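Long-range contacts in PLP-Dependent L-Arginine Hydroxylase MppP (Streptomyces wadayamensis, PDB 6C9B), which is a pyridoxal phosphate-dependent oxidase of L-arginine, giving 4-hydroxy-2-ketoarginine and 2-ketoarginine as products: residues B[292-301]-B[310-318]; B[85-96]-B[243-254]. One frame throughout, in Å; residues are numbered along the deposited sequence. Where two conformers were deposited one is given.

Interaction 1 of 2, residues B[292-301]-B[310-318]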
loop_
_atom_site.group_PDB
_atom_site.type_symbol
_atom_site.label_atom_id
_atom_site.label_comp_id
_atom_site.label_asym_id
_atom_site.label_seq_id
_atom_site.Cartn_x
_atom_site.Cartn_y
_atom_site.Cartn_z
ATOM N N LEU B 292 -19.302 3.811 31.885
ATOM C CA LEU B 292 -19.814 2.444 31.952
ATOM C C LEU B 292 -19.543 1.846 33.316
ATOM O O LEU B 292 -19.107 0.701 33.477
ATOM C CB LEU B 292 -19.191 1.615 30.841
ATOM C CG LEU B 292 -19.392 2.294 29.489
ATOM C CD1 LEU B 292 -18.619 1.525 28.437
ATOM C CD2 LEU B 292 -20.867 2.347 29.132
ATOM N N ALA B 293 -19.837 2.661 34.319
ATOM C CA ALA B 293 -19.344 2.455 35.675
ATOM C C ALA B 293 -20.107 1.356 36.404
ATOM O O ALA B 293 -19.598 0.252 36.620
ATOM C CB ALA B 293 -19.472 3.771 36.436
ATOM N N GLY B 294 -21.320 1.673 36.820
ATOM C CA GLY B 294 -22.143 0.739 37.545
ATOM C C GLY B 294 -23.179 0.159 36.618
ATOM O O GLY B 294 -24.271 -0.221 37.055
ATOM N N VAL B 295 -22.863 0.107 35.326
ATOM C CA VAL B 295 -23.761 -0.576 34.408
ATOM C C VAL B 295 -23.661 -2.058 34.742
ATOM O O VAL B 295 -22.592 -2.663 34.617
ATOM C CB VAL B 295 -23.419 -0.294 32.943
ATOM C CG1 VAL B 295 -24.488 -0.881 32.036
ATOM C CG2 VAL B 295 -23.280 1.209 32.694
ATOM N N GLU B 296 -24.757 -2.628 35.233
ATOM C CA GLU B 296 -24.743 -4.025 35.639
ATOM C C GLU B 296 -24.313 -4.887 34.463
ATOM O O GLU B 296 -24.738 -4.669 33.321
ATOM C CB GLU B 296 -26.121 -4.455 36.155
ATOM C CG GLU B 296 -26.230 -4.473 37.689
ATOM C CD GLU B 296 -26.073 -5.869 38.292
ATOM O OE1 GLU B 296 -27.018 -6.684 38.195
ATOM O OE2 GLU B 296 -25.004 -6.158 38.868
ATOM N N GLY B 297 -23.433 -5.839 34.741
ATOM C CA GLY B 297 -22.959 -6.754 33.726
ATOM C C GLY B 297 -21.760 -6.290 32.926
ATOM O O GLY B 297 -21.261 -7.067 32.101
ATOM N N VAL B 298 -21.277 -5.061 33.129
ATOM C CA VAL B 298 -20.167 -4.522 32.341
ATOM C C VAL B 298 -18.861 -4.726 33.097
ATOM O O VAL B 298 -18.807 -4.575 34.326
ATOM C CB VAL B 298 -20.370 -3.030 32.029
ATOM C CG1 VAL B 298 -19.148 -2.468 31.316
ATOM C CG2 VAL B 298 -21.611 -2.825 31.177
ATOM N N SER B 299 -17.807 -5.048 32.358
ATOM C CA SER B 299 -16.472 -5.098 32.929
ATOM C C SER B 299 -15.462 -4.759 31.854
ATOM O O SER B 299 -15.764 -4.756 30.652
ATOM C CB SER B 299 -16.171 -6.474 33.531
ATOM O OG SER B 299 -16.224 -7.466 32.527
ATOM N N PHE B 300 -14.236 -4.514 32.301
ATOM C CA PHE B 300 -13.143 -4.137 31.414
ATOM C C PHE B 300 -12.058 -5.194 31.441
ATOM O O PHE B 300 -11.373 -5.344 32.471
ATOM C CB PHE B 300 -12.595 -2.776 31.822
ATOM C CG PHE B 300 -13.557 -1.678 31.514
ATOM C CD1 PHE B 300 -13.563 -1.098 30.259
ATOM C CD2 PHE B 300 -14.497 -1.294 32.435
ATOM C CE1 PHE B 300 -14.470 -0.122 29.949
ATOM C CE2 PHE B 300 -15.414 -0.306 32.123
ATOM C CZ PHE B 300 -15.391 0.261 30.879
ATOM N N PRO B 301 -11.907 -5.983 30.371
ATOM C CA PRO B 301 -10.988 -7.133 30.443
ATOM C C PRO B 301 -9.524 -6.767 30.559
ATOM O O PRO B 301 -8.744 -7.613 31.018
ATOM C CB PRO B 301 -11.263 -7.896 29.141
ATOM C CG PRO B 301 -12.125 -7.063 28.324
ATOM C CD PRO B 301 -12.774 -6.027 29.178
ATOM N N GLU B 310 -9.983 0.089 23.450
ATOM C CA GLU B 310 -10.473 -0.390 24.741
ATOM C C GLU B 310 -11.548 -1.442 24.532
ATOM O O GLU B 310 -12.586 -1.159 23.930
ATOM C CB GLU B 310 -11.028 0.786 25.569
ATOM C CG GLU B 310 -11.663 0.420 26.892
ATOM C CD GLU B 310 -10.657 0.092 27.997
ATOM O OE1 GLU B 310 -9.439 0.001 27.729
ATOM O OE2 GLU B 310 -11.099 -0.091 29.144
ATOM N N ARG B 311 -11.344 -2.622 25.108
ATOM C CA ARG B 311 -12.363 -3.669 25.112
ATOM C C ARG B 311 -13.320 -3.471 26.275
ATOM O O ARG B 311 -12.916 -3.119 27.387
ATOM C CB ARG B 311 -11.735 -5.060 25.227
ATOM C CG ARG B 311 -10.831 -5.440 24.062
ATOM C CD ARG B 311 -10.599 -6.940 24.049
ATOM N NE ARG B 311 -9.840 -7.394 25.207
ATOM C CZ ARG B 311 -9.581 -8.675 25.457
ATOM N NH1 ARG B 311 -10.053 -9.596 24.638
ATOM N NH2 ARG B 311 -8.878 -9.036 26.525
ATOM N N VAL B 312 -14.597 -3.718 26.010
ATOM C CA VAL B 312 -15.638 -3.690 27.026
ATOM C C VAL B 312 -16.403 -5.008 26.930
ATOM O O VAL B 312 -16.789 -5.424 25.834
ATOM C CB VAL B 312 -16.577 -2.479 26.847
ATOM C CG1 VAL B 312 -17.236 -2.507 25.524
ATOM C CG2 VAL B 312 -17.619 -2.455 27.955
ATOM N N ALA B 313 -16.590 -5.679 28.061
ATOM C CA ALA B 313 -17.309 -6.941 28.115
ATOM C C ALA B 313 -18.664 -6.743 28.766
ATOM O O ALA B 313 -18.842 -5.878 29.632
ATOM C CB ALA B 313 -16.546 -7.998 28.915
ATOM N N PHE B 314 -19.616 -7.579 28.380
ATOM C CA PHE B 314 -20.933 -7.498 28.989
ATOM C C PHE B 314 -21.446 -8.905 29.239
ATOM O O PHE B 314 -21.145 -9.836 28.488
ATOM C CB PHE B 314 -21.916 -6.700 28.124
ATOM C CG PHE B 314 -21.511 -6.602 26.723
ATOM C CD1 PHE B 314 -21.798 -7.623 25.841
ATOM C CD2 PHE B 314 -20.786 -5.512 26.283
ATOM C CE1 PHE B 314 -21.392 -7.545 24.535
ATOM C CE2 PHE B 314 -20.374 -5.427 24.996
ATOM C CZ PHE B 314 -20.679 -6.444 24.111
ATOM N N ALA B 315 -22.162 -9.068 30.334
ATOM C CA ALA B 315 -22.901 -10.295 30.537
ATOM C C ALA B 315 -24.272 -10.128 29.899
ATOM O O ALA B 315 -24.825 -9.025 29.856
ATOM C CB ALA B 315 -23.019 -10.615 32.029
ATOM N N GLY B 316 -24.792 -11.218 29.345
ATOM C CA GLY B 316 -26.175 -11.251 28.938
ATOM C C GLY B 316 -26.463 -10.820 27.519
ATOM O O GLY B 316 -27.612 -10.942 27.079
ATOM N N ARG B 317 -25.478 -10.302 26.789
ATOM C CA ARG B 317 -25.681 -9.974 25.384
ATOM C C ARG B 317 -24.383 -10.169 24.622
ATOM O O ARG B 317 -23.301 -10.242 25.211
ATOM C CB ARG B 317 -26.166 -8.537 25.184
ATOM C CG ARG B 317 -25.491 -7.509 26.070
ATOM C CD ARG B 317 -26.537 -6.641 26.733
ATOM N NE ARG B 317 -27.379 -6.002 25.727
ATOM C CZ ARG B 317 -28.307 -5.090 25.986
ATOM N NH1 ARG B 317 -28.524 -4.689 27.233
ATOM N NH2 ARG B 317 -29.012 -4.572 24.991
ATOM N N THR B 318 -24.509 -10.234 23.299
ATOM C CA THR B 318 -23.354 -10.370 22.418
ATOM C C THR B 318 -22.907 -9.015 21.879
ATOM O O THR B 318 -23.657 -8.039 21.856
ATOM C CB THR B 318 -23.655 -11.298 21.243
ATOM O OG1 THR B 318 -24.605 -10.673 20.367
ATOM C CG2 THR B 318 -24.181 -12.649 21.746
#
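The Pro-301 ring crosses the side chain of Arg-311 at a slant, and the arginine can be followed outward atom by atom. Arg-311 CB starts the contact 3.7 Å from Pro-301 CG. Arg-311 CG stands anti to the carbonyl carbon (chi1 -63°), and a single bend at chi3 (-66°) keeps the guanidinium beside the proline. Arg-311 NE is 3.9 Å from Pro-301 CG. Further out, Arg-311 CZ lies 4.1 Å and Arg-311 NH2 3.7 Å from Pro-301 CB. Pro-301 CG sits over one face of the guanidinium, while Arg-311 NE forms a salt bridge with Asp-302, the residue following the proline.

Antiparallel backbone pairing fixes the register. Ser-299 and Ala-313 form a hydrogen-bonded pair, with Ala-313 N 2.9 Å from Ser-299 O (N-H...O 170°) and Ser-299 N 3.0 Å from Ala-313 O. Val-298 and Phe-314 make the adjoining non-hydrogen-bonded pair, and Ala-315 N reaches Gly-297 O at 2.8 Å. Gly-297 is the third residue of a type II turn, consistent with its positive phi. Val-312 CG2 approaches Val-298 CG1 to 3.7 Å and also meets Leu-292 CD1 and, more loosely, Phe-300 CE1.

This is a beta hairpin at the border of the five-stranded sheet: strand 298-299 is outermost within the chain, and strand 309-314 pairs on its other side with strand 350-354. Helix 359-372 packs on Leu-292 through Leu-369, and helix 256-291 meets Phe-300 through Val-288 while its Arg-285 and Arg-289 form salt bridges with Glu-310.

Interaction 2 of 2, residues B[85-96]-B[243-254]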
loop_
_atom_site.group_PDB
_atom_site.type_symbol
_atom_site.label_atom_id
_atom_site.label_comp_id
_atom_site.label_asym_id
_atom_site.label_seq_id
_atom_site.Cartn_x
_atom_site.Cartn_y
_atom_site.Cartn_z
ATOM N N LEU B 85 13.038 -1.322 5.628
ATOM C CA LEU B 85 12.305 -1.120 4.383
ATOM C C LEU B 85 11.035 -0.335 4.687
ATOM O O LEU B 85 10.177 -0.813 5.440
ATOM C CB LEU B 85 11.959 -2.448 3.724
ATOM C CG LEU B 85 13.171 -3.357 3.522
ATOM C CD1 LEU B 85 12.719 -4.721 2.989
ATOM C CD2 LEU B 85 14.144 -2.721 2.592
ATOM N N SER B 86 10.897 0.856 4.089
ATOM C CA SER B 86 9.721 1.692 4.338
ATOM C C SER B 86 8.616 1.287 3.367
ATOM O O SER B 86 8.811 1.313 2.146
ATOM C CB SER B 86 10.040 3.183 4.191
ATOM O OG SER B 86 11.115 3.582 5.037
ATOM N N CYS B 87 7.480 0.874 3.919
ATOM C CA CYS B 87 6.337 0.373 3.163
ATOM C C CYS B 87 5.172 1.343 3.303
ATOM O O CYS B 87 5.114 2.129 4.254
ATOM C CB CYS B 87 5.894 -1.005 3.662
ATOM S SG CYS B 87 7.274 -2.191 3.672
ATOM N N TYR B 88 4.221 1.263 2.370
ATOM C CA TYR B 88 3.032 2.120 2.463
ATOM C C TYR B 88 2.276 1.950 3.776
ATOM O O TYR B 88 1.623 2.894 4.242
ATOM C CB TYR B 88 2.070 1.837 1.315
ATOM C CG TYR B 88 2.650 1.996 -0.062
ATOM C CD1 TYR B 88 3.154 3.217 -0.486
ATOM C CD2 TYR B 88 2.653 0.952 -0.952
ATOM C CE1 TYR B 88 3.676 3.374 -1.775
ATOM C CE2 TYR B 88 3.136 1.106 -2.235
ATOM C CZ TYR B 88 3.649 2.318 -2.630
ATOM O OH TYR B 88 4.158 2.486 -3.879
ATOM N N SER B 89 2.320 0.776 4.383
ATOM C CA SER B 89 1.604 0.552 5.626
ATOM C C SER B 89 2.176 -0.691 6.266
ATOM O O SER B 89 2.862 -1.486 5.615
ATOM C CB SER B 89 0.117 0.338 5.405
ATOM O OG SER B 89 -0.066 -0.911 4.738
ATOM N N SER B 90 1.832 -0.871 7.534
ATOM C CA SER B 90 2.231 -2.095 8.211
ATOM C C SER B 90 1.584 -3.313 7.586
ATOM O O SER B 90 2.201 -4.383 7.545
ATOM C CB SER B 90 1.880 -1.980 9.692
ATOM O OG SER B 90 1.940 -3.219 10.369
ATOM N N SER B 91 0.345 -3.195 7.107
ATOM C CA SER B 91 -0.250 -4.352 6.430
ATOM C C SER B 91 0.458 -4.692 5.123
ATOM O O SER B 91 0.529 -5.871 4.762
ATOM C CB SER B 91 -1.724 -4.122 6.147
ATOM O OG SER B 91 -2.445 -3.990 7.358
ATOM N N VAL B 92 0.954 -3.699 4.376
ATOM C CA VAL B 92 1.783 -4.012 3.207
ATOM C C VAL B 92 3.073 -4.708 3.645
ATOM O O VAL B 92 3.498 -5.698 3.028
ATOM C CB VAL B 92 2.056 -2.735 2.392
ATOM C CG1 VAL B 92 3.146 -2.959 1.337
ATOM C CG2 VAL B 92 0.788 -2.251 1.710
ATOM N N SER B 93 3.687 -4.246 4.735
ATOM C CA SER B 93 4.836 -4.968 5.292
ATOM C C SER B 93 4.447 -6.406 5.610
ATOM O O SER B 93 5.209 -7.355 5.352
ATOM C CB SER B 93 5.332 -4.298 6.577
ATOM O OG SER B 93 5.673 -2.936 6.384
ATOM N N MET B 94 3.271 -6.582 6.216
ATOM C CA MET B 94 2.819 -7.913 6.613
ATOM C C MET B 94 2.554 -8.800 5.393
ATOM O O MET B 94 2.823 -10.002 5.427
ATOM C CB MET B 94 1.568 -7.779 7.493
ATOM C CG MET B 94 1.031 -9.086 8.008
ATOM S SD MET B 94 2.151 -9.709 9.277
ATOM C CE MET B 94 2.099 -11.449 8.851
ATOM N N GLU B 95 2.009 -8.239 4.313
ATOM C CA GLU B 95 1.834 -9.010 3.089
ATOM C C GLU B 95 3.181 -9.478 2.561
ATOM O O GLU B 95 3.333 -10.632 2.139
ATOM C CB GLU B 95 1.098 -8.183 2.036
ATOM C CG GLU B 95 1.000 -8.829 0.666
ATOM C CD GLU B 95 0.042 -10.006 0.549
ATOM O OE1 GLU B 95 -0.563 -10.424 1.543
ATOM O OE2 GLU B 95 -0.100 -10.540 -0.581
ATOM N N ILE B 96 4.167 -8.589 2.576
ATOM C CA ILE B 96 5.510 -8.946 2.125
ATOM C C ILE B 96 6.067 -10.065 2.994
ATOM O O ILE B 96 6.616 -11.056 2.487
ATOM C CB ILE B 96 6.409 -7.696 2.145
ATOM C CG1 ILE B 96 5.966 -6.711 1.064
ATOM C CG2 ILE B 96 7.865 -8.073 1.946
ATOM C CD1 ILE B 96 6.528 -5.311 1.255
ATOM N N VAL B 243 12.373 -11.215 1.765
ATOM C CA VAL B 243 11.613 -9.989 2.017
ATOM C C VAL B 243 12.109 -8.848 1.130
ATOM O O VAL B 243 11.326 -8.008 0.695
ATOM C CB VAL B 243 11.662 -9.595 3.509
ATOM C CG1 VAL B 243 10.854 -10.605 4.351
ATOM C CG2 VAL B 243 13.111 -9.460 4.017
ATOM N N GLU B 244 13.415 -8.767 0.878
ATOM C CA GLU B 244 13.907 -7.664 0.053
ATOM C C GLU B 244 13.417 -7.766 -1.390
ATOM O O GLU B 244 13.065 -6.753 -2.013
ATOM C CB GLU B 244 15.434 -7.623 0.096
ATOM C CG GLU B 244 15.956 -7.149 1.432
ATOM C CD GLU B 244 17.421 -7.469 1.605
ATOM O OE1 GLU B 244 17.764 -8.648 1.846
ATOM O OE2 GLU B 244 18.224 -6.534 1.469
ATOM N N LYS B 245 13.426 -8.976 -1.953
ATOM C CA LYS B 245 12.977 -9.177 -3.331
ATOM C C LYS B 245 11.484 -8.918 -3.459
ATOM O O LYS B 245 11.054 -8.204 -4.370
ATOM C CB LYS B 245 13.323 -10.594 -3.788
ATOM C CG LYS B 245 12.672 -11.058 -5.098
ATOM C CD LYS B 245 12.920 -10.141 -6.289
ATOM C CE LYS B 245 12.564 -10.855 -7.604
ATOM N NZ LYS B 245 11.850 -10.001 -8.601
ATOM N N ILE B 246 10.683 -9.430 -2.527
ATOM C CA ILE B 246 9.243 -9.243 -2.645
ATOM C C ILE B 246 8.885 -7.781 -2.389
ATOM O O ILE B 246 8.064 -7.203 -3.110
ATOM C CB ILE B 246 8.484 -10.210 -1.727
ATOM C CG1 ILE B 246 8.674 -11.634 -2.277
ATOM C CG2 ILE B 246 6.983 -9.853 -1.677
ATOM C CD1 ILE B 246 8.117 -12.766 -1.376
ATOM N N TYR B 247 9.567 -7.138 -1.435
ATOM C CA TYR B 247 9.416 -5.687 -1.266
ATOM C C TYR B 247 9.595 -4.980 -2.597
ATOM O O TYR B 247 8.756 -4.167 -3.011
ATOM C CB TYR B 247 10.423 -5.152 -0.244
ATOM C CG TYR B 247 10.461 -3.649 -0.128
ATOM C CD1 TYR B 247 11.272 -2.889 -0.938
ATOM C CD2 TYR B 247 9.677 -2.992 0.816
ATOM C CE1 TYR B 247 11.308 -1.500 -0.827
ATOM C CE2 TYR B 247 9.706 -1.609 0.926
ATOM C CZ TYR B 247 10.525 -0.875 0.104
ATOM O OH TYR B 247 10.546 0.497 0.223
ATOM N N SER B 248 10.682 -5.291 -3.302
ATOM C CA SER B 248 10.959 -4.569 -4.532
ATOM C C SER B 248 9.984 -4.905 -5.655
ATOM O O SER B 248 9.863 -4.119 -6.607
ATOM C CB SER B 248 12.391 -4.832 -4.979
ATOM O OG SER B 248 12.545 -6.142 -5.504
ATOM N N ASP B 249 9.278 -6.038 -5.572
ATOM C CA ASP B 249 8.219 -6.320 -6.536
ATOM C C ASP B 249 6.996 -5.449 -6.286
ATOM O O ASP B 249 6.231 -5.188 -7.222
ATOM C CB ASP B 249 7.796 -7.794 -6.453
ATOM C CG ASP B 249 8.862 -8.760 -6.940
ATOM O OD1 ASP B 249 9.779 -8.360 -7.690
ATOM O OD2 ASP B 249 8.750 -9.962 -6.609
ATOM N N ILE B 250 6.800 -4.998 -5.055
ATOM C CA ILE B 250 5.607 -4.222 -4.702
ATOM C C ILE B 250 5.857 -2.723 -4.799
ATOM O O ILE B 250 4.960 -1.979 -5.206
ATOM C CB ILE B 250 5.095 -4.629 -3.305
ATOM C CG1 ILE B 250 4.579 -6.072 -3.378
ATOM C CG2 ILE B 250 3.952 -3.691 -2.830
ATOM C CD1 ILE B 250 4.131 -6.645 -2.101
ATOM N N LEU B 251 7.045 -2.238 -4.437
ATOM C CA LEU B 251 7.233 -0.786 -4.414
ATOM C C LEU B 251 8.707 -0.411 -4.455
ATOM O O LEU B 251 9.587 -1.180 -4.043
ATOM C CB LEU B 251 6.570 -0.125 -3.192
ATOM C CG LEU B 251 7.193 -0.281 -1.793
ATOM C CD1 LEU B 251 6.699 0.786 -0.814
ATOM C CD2 LEU B 251 6.915 -1.649 -1.199
ATOM N N LEU B 252 8.938 0.803 -4.965
ATOM C CA LEU B 252 10.254 1.444 -4.997
ATOM C C LEU B 252 10.598 2.114 -3.662
ATOM O O LEU B 252 11.774 2.236 -3.310
ATOM C CB LEU B 252 10.249 2.446 -6.152
ATOM C CG LEU B 252 11.541 3.068 -6.670
ATOM C CD1 LEU B 252 12.355 2.022 -7.419
ATOM C CD2 LEU B 252 11.207 4.278 -7.563
ATOM N N GLY B 253 9.598 2.532 -2.905
ATOM C CA GLY B 253 9.804 3.264 -1.673
ATOM C C GLY B 253 8.559 4.088 -1.417
ATOM O O GLY B 253 7.600 4.034 -2.177
ATOM N N VAL B 254 8.573 4.829 -0.318
ATOM C CA VAL B 254 7.426 5.648 0.039
ATOM C C VAL B 254 7.726 7.101 -0.302
ATOM O O VAL B 254 8.857 7.474 -0.602
ATOM C CB VAL B 254 7.025 5.492 1.508
ATOM C CG1 VAL B 254 6.658 4.023 1.803
ATOM C CG2 VAL B 254 8.131 5.956 2.413
HETATM O O HOH W 1 12.869 1.887 2.209
HETATM O O HOH W 2 3.866 0.352 -5.497
HETATM O O HOH W 3 6.330 4.428 -4.807
#
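Tyr-247 holds CG anti to its backbone N (chi1 173°), which carries the ring to Leu-85 and Ser-86, while in Leu-251 chi1 of 73° with chi2 of 161° sends CD1 toward Tyr-88 and CD2 toward Tyr-247. Leu-85 CB lies 3.6 Å above one face of the Tyr-247 ring, off-centre, and Leu-251 CD2 lies 3.5 Å above the opposite face, so the ring is sandwiched. The other methyl, Leu-251 CD1, stands 3.8 Å over the centre of the Tyr-88 ring, a CH-pi contact. At the edge of the Tyr-247 ring, Cys-87 SG comes within 3.7 Å of Tyr-247 CE2, a sulfur-aromatic contact.

Ile-96 is a knob in the hole formed by Val-243, Ile-246, Tyr-247 and Ile-250: Ile-96 CG1 is 3.7 Å from Ile-250 CD1, and Ile-96 CD1 is 3.9 Å from Tyr-247 CD2. The axes of helices 90-96 and 243-250 pass 10.0 Å apart.

Polar groups are matched within this apolar setting. Tyr-247 OH donates to Ser-86 O at 2.7 Å from outside the carbonyl plane, a water accepts from Ser-86 N, and Ser-86 OG is hydrogen-bonded to Glu-61 and His-65. Two further waters tie Tyr-88 OH to Ile-250 O and Gly-253 O. The backbone of border strand 84-87 is thus served by a side chain and water where no further strand of the chain pairs. Apolar packing carries the contact, while at the start of helix 90-101, N-capped by Ser-89, Ser-91 hydrogen-bonds the cofactor phosphate and the bound product.

Segments 85-96 and 243-254 of interaction 2 both precede 292-301, where interaction 1 begins. Their centres are 40 Å apart, on opposite sides of the chain's centre, and their nearest atoms are about 18 Å apart, so they do not touch. Interaction 2 lies at the border strand 84-87 of the seven-stranded sheet; interaction 1 ends the separate five-stranded sheet. Helix 256-291 spans the sequence between segments 243-254 and 292-301, linking them covalently. Ser-91 of segment 85-96 touches the product directly, whereas interaction 1 is joined to that site only indirectly, through Arg-352 on the neighbouring strand 350-354. The product thus contacts parts of the fold associated with both sheets.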